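Local coordinates for invasion-associated protein (Mycobacterium tuberculosis, PDB 4LJ1), which probably binds mycobacterial peptidoglycan through a non-catalytic NlpC/p60 domain, consistent with a part in stabilising the cell wall, at residues Gln106-Glu109 with Val113-Val116; Gly50-Ala55 with Leu61-Ser66. One frame throughout, in Å; residues are numbered along the deposited sequence.

Interaction 1: residues Gln106-Glu109 with Val113-Val116; sequences QMLE and VVQV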
ATOM      1  N   GLN A 106       2.498 -12.776  -1.186  1.00  9.33           N
ATOM      2  CA  GLN A 106       1.201 -12.196  -1.499  1.00  8.96           C
ATOM      3  C   GLN A 106       1.203 -10.709  -1.168  1.00  8.28           C
ATOM      4  O   GLN A 106       1.846 -10.265  -0.219  1.00  8.51           O
ATOM      5  CB  GLN A 106       0.099 -12.882  -0.684  1.00 10.18           C
ATOM      6  CG  GLN A 106       0.029 -14.392  -0.836  1.00 12.51           C
ATOM      7  CD  GLN A 106      -0.410 -14.811  -2.219  1.00 14.18           C
ATOM      8  OE1 GLN A 106      -1.001 -14.037  -2.962  1.00 18.10           O
ATOM      9  NE2 GLN A 106      -0.118 -16.053  -2.575  1.00 21.03           N
ATOM     10  N   MET A 107       0.426  -9.945  -1.948  1.00  7.98           N
ATOM     11  CA  MET A 107       0.249  -8.533  -1.691  1.00  7.51           C
ATOM     12  C   MET A 107      -1.208  -8.144  -1.801  1.00  7.38           C
ATOM     13  O   MET A 107      -1.972  -8.767  -2.514  1.00  8.12           O
ATOM     14  CB  MET A 107       1.085  -7.695  -2.654  1.00  7.57           C
ATOM     15  CG  MET A 107       0.748  -7.800  -4.126  1.00  8.42           C
ATOM     16  SD  MET A 107       1.937  -6.879  -5.136  1.00  9.10           S
ATOM     17  CE  MET A 107       1.205  -7.147  -6.764  1.00  9.49           C
ATOM     18  N   LEU A 108      -1.579  -7.065  -1.120  1.00  7.16           N
ATOM     19  CA  LEU A 108      -2.885  -6.435  -1.245  1.00  7.13           C
ATOM     20  C   LEU A 108      -2.698  -5.214  -2.156  1.00  6.49           C
ATOM     21  O   LEU A 108      -1.906  -4.330  -1.849  1.00  7.38           O
ATOM     22  CB  LEU A 108      -3.399  -6.003   0.133  1.00  7.39           C
ATOM     23  CG  LEU A 108      -4.808  -5.429   0.144  1.00  8.02           C
ATOM     24  CD1 LEU A 108      -5.849  -6.487  -0.157  1.00  9.74           C
ATOM     25  CD2 LEU A 108      -5.098  -4.731   1.474  1.00 10.15           C
ATOM     26  N   GLU A 109      -3.426  -5.211  -3.267  1.00  7.60           N
ATOM     27  CA  GLU A 109      -3.323  -4.183  -4.271  1.00  8.36           C
ATOM     28  C   GLU A 109      -4.695  -3.694  -4.691  1.00  7.85           C
ATOM     29  O   GLU A 109      -5.715  -4.266  -4.323  1.00  8.11           O
ATOM     30  CB  GLU A 109      -2.577  -4.711  -5.504  1.00 10.49           C
ATOM     31  CG  GLU A 109      -3.333  -5.811  -6.215  1.00 11.30           C
ATOM     32  CD  GLU A 109      -2.765  -6.127  -7.564  1.00 14.77           C
ATOM     33  OE1 GLU A 109      -1.922  -5.353  -8.067  1.00 18.41           O
ATOM     34  OE2 GLU A 109      -3.237  -7.088  -8.163  1.00 18.47           O
ATOM     35  N   VAL A 113     -10.611  -4.031  -8.523  1.00  9.26           N
ATOM     36  CA  VAL A 113     -11.066  -3.965  -7.137  1.00  8.76           C
ATOM     37  C   VAL A 113      -9.861  -4.165  -6.219  1.00  8.34           C
ATOM     38  O   VAL A 113      -8.796  -4.641  -6.646  1.00  8.60           O
ATOM     39  CB  VAL A 113     -12.170  -5.039  -6.835  1.00  9.03           C
ATOM     40  CG1 VAL A 113     -13.390  -4.814  -7.712  1.00 10.26           C
ATOM     41  CG2 VAL A 113     -11.644  -6.467  -6.967  1.00 11.25           C
ATOM     42  N   VAL A 114     -10.026  -3.835  -4.946  1.00  7.50           N
ATOM     43  CA  VAL A 114      -9.059  -4.184  -3.931  1.00  7.79           C
ATOM     44  C   VAL A 114      -8.996  -5.712  -3.831  1.00  8.03           C
ATOM     45  O   VAL A 114     -10.033  -6.393  -3.732  1.00  8.69           O
ATOM     46  CB  VAL A 114      -9.496  -3.621  -2.551  1.00  7.55           C
ATOM     47  CG1 VAL A 114      -8.540  -4.092  -1.461  1.00  8.35           C
ATOM     48  CG2 VAL A 114      -9.560  -2.082  -2.574  1.00  8.74           C
ATOM     49  N   GLN A 115      -7.794  -6.277  -3.901  1.00  8.09           N
ATOM     50  CA  GLN A 115      -7.645  -7.726  -4.015  1.00  7.71           C
ATOM     51  C   GLN A 115      -6.288  -8.201  -3.572  1.00  8.15           C
ATOM     52  O   GLN A 115      -5.311  -7.464  -3.653  1.00  8.47           O
ATOM     53  CB  GLN A 115      -7.898  -8.181  -5.450  1.00  9.19           C
ATOM     54  CG  GLN A 115      -6.851  -7.653  -6.419  1.00 10.89           C
ATOM     55  CD  GLN A 115      -7.285  -7.683  -7.865  1.00 12.97           C
ATOM     56  OE1 GLN A 115      -8.430  -7.991  -8.186  1.00 15.53           O
ATOM     57  NE2 GLN A 115      -6.354  -7.383  -8.752  1.00 15.53           N
ATOM     58  N   VAL A 116      -6.222  -9.452  -3.109  1.00  8.72           N
ATOM     59  CA  VAL A 116      -4.974 -10.126  -2.818  1.00  8.43           C
ATOM     60  C   VAL A 116      -4.494 -10.796  -4.103  1.00  9.09           C
ATOM     61  O   VAL A 116      -5.264 -11.438  -4.811  1.00 10.92           O
ATOM     62  CB  VAL A 116      -5.154 -11.172  -1.705  1.00  9.35           C
ATOM     63  CG1 VAL A 116      -3.876 -11.967  -1.492  1.00  9.72           C
ATOM     64  CG2 VAL A 116      -5.628 -10.524  -0.401  1.00 11.64           C
TER
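Met107 meets Val116 through its backbone: the Val116 CA-H points at Met107 O, with CA and O 3.3 Å apart and an angle of 146° at the hydrogen. The Met107 side chain turns away from strand 114-118, onto Ile88, Tyr90 and Ala99. Leu108 faces Val116 as an antiparallel non-hydrogen-bonded pair, their CA atoms 4.5 Å apart. With CG anti to the backbone N (chi1 -175°), Leu108 sets CD1 between two valine methyls, Val114 CG1 at 3.8 Å and Val116 CG2 at 4.1 Å. Glu109 and Gln115 form the hydrogen-bonded pair. Glu109 N gives a nearly straight bond (178°) to Gln115 O at 3.0 Å, and Gln115 N returns one to Glu109 O at 2.9 Å. On the face away from Leu108, Gln115 NE2 reaches Glu109 OE2 at 3.2 Å; OE2 lies close to the amide plane, whereas the donor sits above the carboxylate plane. Ser117 also bonds Glu109 OE2, and Arg120 forms a salt bridge with OE1, so both carboxylate oxygens are engaged. Antiparallel pairing across the short turn between strands 106-110 and 114-118 makes this a beta hairpin, at one edge of the sheet of four strands within this NlpC/p60 chain.

Interaction 2: residues Gly50-Ala55 with Leu61-Ser66; sequences GLIQYA and LKLPRS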
ATOM      1  N   GLY A  50      -4.779   5.560  -1.684  1.00  6.93           N
ATOM      2  CA  GLY A  50      -5.872   5.699  -0.753  1.00  6.75           C
ATOM      3  C   GLY A  50      -6.003   4.465   0.123  1.00  6.08           C
ATOM      4  O   GLY A  50      -6.249   4.570   1.328  1.00  6.44           O
ATOM      5  N   LEU A  51      -5.862   3.280  -0.473  1.00  5.84           N
ATOM      6  CA  LEU A  51      -5.974   2.043   0.292  1.00  6.04           C
ATOM      7  C   LEU A  51      -4.861   1.966   1.336  1.00  5.84           C
ATOM      8  O   LEU A  51      -5.110   1.587   2.491  1.00  6.50           O
ATOM      9  CB  LEU A  51      -5.909   0.837  -0.640  1.00  6.32           C
ATOM     10  CG  LEU A  51      -5.916  -0.523   0.060  1.00  6.81           C
ATOM     11  CD1 LEU A  51      -7.253  -0.788   0.784  1.00  8.48           C
ATOM     12  CD2 LEU A  51      -5.639  -1.634  -0.953  1.00  8.80           C
ATOM     13  N   ILE A  52      -3.637   2.266   0.930  1.00  6.24           N
ATOM     14  CA  ILE A  52      -2.498   2.212   1.858  1.00  7.07           C
ATOM     15  C   ILE A  52      -2.666   3.218   2.986  1.00  7.25           C
ATOM     16  O   ILE A  52      -2.397   2.909   4.148  1.00  7.28           O
ATOM     17  CB  ILE A  52      -1.156   2.432   1.098  1.00  9.01           C
ATOM     18  CG1 ILE A  52      -0.840   1.306   0.154  1.00 12.30           C
ATOM     19  CG2 ILE A  52      -0.011   2.684   2.042  1.00  9.97           C
ATOM     20  CD1 ILE A  52      -0.969  -0.045   0.738  1.00 13.43           C
ATOM     21  N   GLN A  53      -3.129   4.418   2.664  1.00  7.33           N
ATOM     22  CA  GLN A  53      -3.406   5.410   3.731  1.00  8.08           C
ATOM     23  C   GLN A  53      -4.446   4.893   4.715  1.00  7.71           C
ATOM     24  O   GLN A  53      -4.274   5.021   5.920  1.00  8.60           O
ATOM     25  CB  GLN A  53      -3.890   6.736   3.156  1.00  9.01           C
ATOM     26  CG  GLN A  53      -2.841   7.581   2.463  1.00  9.30           C
ATOM     27  CD  GLN A  53      -3.387   8.939   2.065  1.00 11.08           C
ATOM     28  OE1 GLN A  53      -4.577   9.077   1.777  1.00 12.78           O
ATOM     29  NE2 GLN A  53      -2.537   9.969   2.079  1.00 12.68           N
ATOM     30  N   TYR A  54      -5.513   4.308   4.191  1.00  7.41           N
ATOM     31  CA  TYR A  54      -6.551   3.769   5.063  1.00  7.35           C
ATOM     32  C   TYR A  54      -5.975   2.701   5.991  1.00  7.37           C
ATOM     33  O   TYR A  54      -6.197   2.699   7.206  1.00  8.76           O
ATOM     34  CB  TYR A  54      -7.699   3.175   4.226  1.00  8.42           C
ATOM     35  CG  TYR A  54      -8.773   2.543   5.088  1.00  8.02           C
ATOM     36  CD1 TYR A  54      -9.589   3.330   5.889  1.00  8.44           C
ATOM     37  CD2 TYR A  54      -8.907   1.146   5.177  1.00  9.23           C
ATOM     38  CE1 TYR A  54     -10.534   2.756   6.723  1.00  9.94           C
ATOM     39  CE2 TYR A  54      -9.843   0.559   6.025  1.00 11.33           C
ATOM     40  CZ  TYR A  54     -10.661   1.377   6.783  1.00 10.56           C
ATOM     41  OH  TYR A  54     -11.599   0.823   7.636  1.00 14.91           O
ATOM     42  N   ALA A  55      -5.227   1.762   5.422  1.00  7.02           N
ATOM     43  CA  ALA A  55      -4.692   0.662   6.209  1.00  7.94           C
ATOM     44  C   ALA A  55      -3.784   1.193   7.316  1.00  7.79           C
ATOM     45  O   ALA A  55      -3.951   0.835   8.499  1.00  8.54           O
ATOM     46  CB  ALA A  55      -3.964  -0.354   5.318  1.00  8.10           C
ATOM     47  N   LEU A  61      -0.796   6.411  11.861  1.00 12.11           N
ATOM     48  CA  LEU A  61       0.115   7.048  10.932  1.00 13.22           C
ATOM     49  C   LEU A  61      -0.652   7.681   9.785  1.00 11.44           C
ATOM     50  O   LEU A  61      -1.663   7.173   9.339  1.00 12.09           O
ATOM     51  CB  LEU A  61       1.132   6.028  10.396  1.00 14.21           C
ATOM     52  CG  LEU A  61       2.093   5.430  11.417  1.00 17.81           C
ATOM     53  CD1 LEU A  61       3.007   4.459  10.692  1.00 19.22           C
ATOM     54  CD2 LEU A  61       2.886   6.499  12.158  1.00 19.83           C
ATOM     55  N   LYS A  62      -0.174   8.815   9.333  1.00 12.61           N
ATOM     56  CA  LYS A  62      -0.748   9.503   8.206  1.00 14.27           C
ATOM     57  C   LYS A  62       0.267   9.603   7.090  1.00 14.17           C
ATOM     58  O   LYS A  62       1.045  10.552   7.047  1.00 17.16           O
ATOM     59  CB  LYS A  62      -1.179  10.895   8.638  1.00 18.15           C
ATOM     60  CG  LYS A  62      -1.932  11.645   7.582  1.00 17.27           C
ATOM     61  CD  LYS A  62      -2.165  13.037   8.105  1.00 19.93           C
ATOM     62  CE  LYS A  62      -3.020  13.858   7.193  1.00 23.02           C
ATOM     63  NZ  LYS A  62      -2.937  15.216   7.770  1.00 20.88           N
ATOM     64  N   LEU A  63       0.227   8.663   6.155  1.00 13.10           N
ATOM     65  CA  LEU A  63       1.219   8.610   5.089  0.70 11.93           C
ATOM     66  C   LEU A  63       0.966   9.679   4.029  1.00 13.85           C
ATOM     67  O   LEU A  63      -0.174  10.079   3.815  1.00 14.47           O
ATOM     68  CB  LEU A  63       1.179   7.233   4.413  0.70 11.96           C
ATOM     69  CG  LEU A  63       1.902   6.073   5.099  0.70 15.46           C
ATOM     70  CD1 LEU A  63       1.665   6.039   6.596  0.70 16.91           C
ATOM     71  CD2 LEU A  63       1.536   4.731   4.481  0.70 16.22           C
ATOM     72  N   PRO A  64       2.028  10.124   3.342  1.00 12.87           N
ATOM     73  CA  PRO A  64       1.791  11.039   2.224  1.00 14.18           C
ATOM     74  C   PRO A  64       1.029  10.332   1.113  1.00 12.01           C
ATOM     75  O   PRO A  64       1.068   9.125   1.022  1.00 13.72           O
ATOM     76  CB  PRO A  64       3.199  11.417   1.758  1.00 14.55           C
ATOM     77  CG  PRO A  64       4.066  10.303   2.218  1.00 14.94           C
ATOM     78  CD  PRO A  64       3.432   9.688   3.429  1.00 12.96           C
ATOM     79  N   ARG A  65       0.353  11.082   0.265  1.00 11.68           N
ATOM     80  CA  ARG A  65      -0.503  10.469  -0.741  1.00 11.08           C
ATOM     81  C   ARG A  65       0.264   9.842  -1.906  1.00 11.76           C
ATOM     82  O   ARG A  65      -0.045   8.724  -2.325  1.00 13.89           O
ATOM     83  CB  ARG A  65      -1.501  11.483  -1.277  1.00 12.49           C
ATOM     84  CG  ARG A  65      -2.555  10.862  -2.167  1.00 12.34           C
ATOM     85  CD  ARG A  65      -3.535  10.067  -1.356  1.00 12.91           C
ATOM     86  NE  ARG A  65      -4.525   9.408  -2.203  1.00 13.08           N
ATOM     87  CZ  ARG A  65      -5.759   9.113  -1.810  1.00 11.48           C
ATOM     88  NH1 ARG A  65      -6.148   9.328  -0.561  1.00 12.85           N
ATOM     89  NH2 ARG A  65      -6.603   8.560  -2.655  1.00  9.15           N
ATOM     90  N   SER A  66       1.210  10.535  -2.487  1.00 12.59           N
ATOM     91  CA  SER A  66       1.770   9.939  -3.678  1.00 14.84           C
ATOM     92  C   SER A  66       2.705   8.764  -3.360  1.00 12.88           C
ATOM     93  O   SER A  66       3.456   8.789  -2.374  1.00 12.98           O
ATOM     94  CB  SER A  66       2.429  10.955  -4.562  1.00 18.72           C
ATOM     95  OG  SER A  66       3.745  11.158  -4.214  1.00 23.11           O
TER
HETATM   96  O   HOH W   1      -2.119   6.650   6.678  1.00 15.96           O
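Gln53 joins its helix to the following loop through both ends of one amide. Its CG lies anti to the carbonyl carbon (chi1 -73°) and the chain runs on extended, carrying the amide out from helix 48-57 to the loop backbone. There Gln53 NE2 donates to Leu63 O at 2.9 Å, tilted from the carbonyl plane, while Gln53 OE1 accepts from Arg65 NH1 at 2.8 Å. Neither bond is straight: both are well bent at the hydrogen. Amide and guanidinium stand almost perpendicular, 89° between planes, and NH1 approaches from above the amide's carbonyl plane. These two bonds would restrain the amide's rotation.

Arg65 bends at chi2 (73°), which folds its chain back over the start of the helix. One guanidinium face lies on Gly50, whose CA sits 3.3 Å above the plane, offset toward its rim. NH1 also bonds Gly28 O, and NH2 forms a salt bridge with Asp47, whose OD1 accepts from Gly50 N as well; Arg65 thus ties the loop to the N-terminal region of helix 48-57. In catalytic NlpC/p60 proteins the corresponding helix starts at the active-site cysteine; this protein is a non-catalytic member.

Next to the amide-held carbonyl, the CA-CB bond of Leu63 is directed toward the helix. In one of its two conformers Leu63 CD2 comes near Ile52 CG2, a contact that is doubtful for the other. The Ile52 side chain also packs on Met70 of helix 67-73 and on Val98 and Leu100 of the sheet. A water completes the polar part: it donates to Gln53 O at 2.8 Å and to Leu61 O, and accepts from Leu63 N, bridging the helix backbone to the loop.

In the fold
From the N terminus, helix 48-57 comes first, and interaction 2 closes a short loop by bringing residues 61-66 back against it before helix 67-73 begins. Interaction 1 follows much later, closing the tight hairpin of 106-109 with 113-116. The two loops are in series, neither nested nor crossed, with their centres 15 Å apart on opposite sides of the chain's centre. They nevertheless meet through Leu51: its CD2 lies 3.8 Å from Val114 CG1 and 4.0 Å from Leu108 CD2. Helix 48-57 therefore contacts the hairpin through Leu51 and the loop through Gln53, joining sheet, helix and loop within one NlpC/p60 domain.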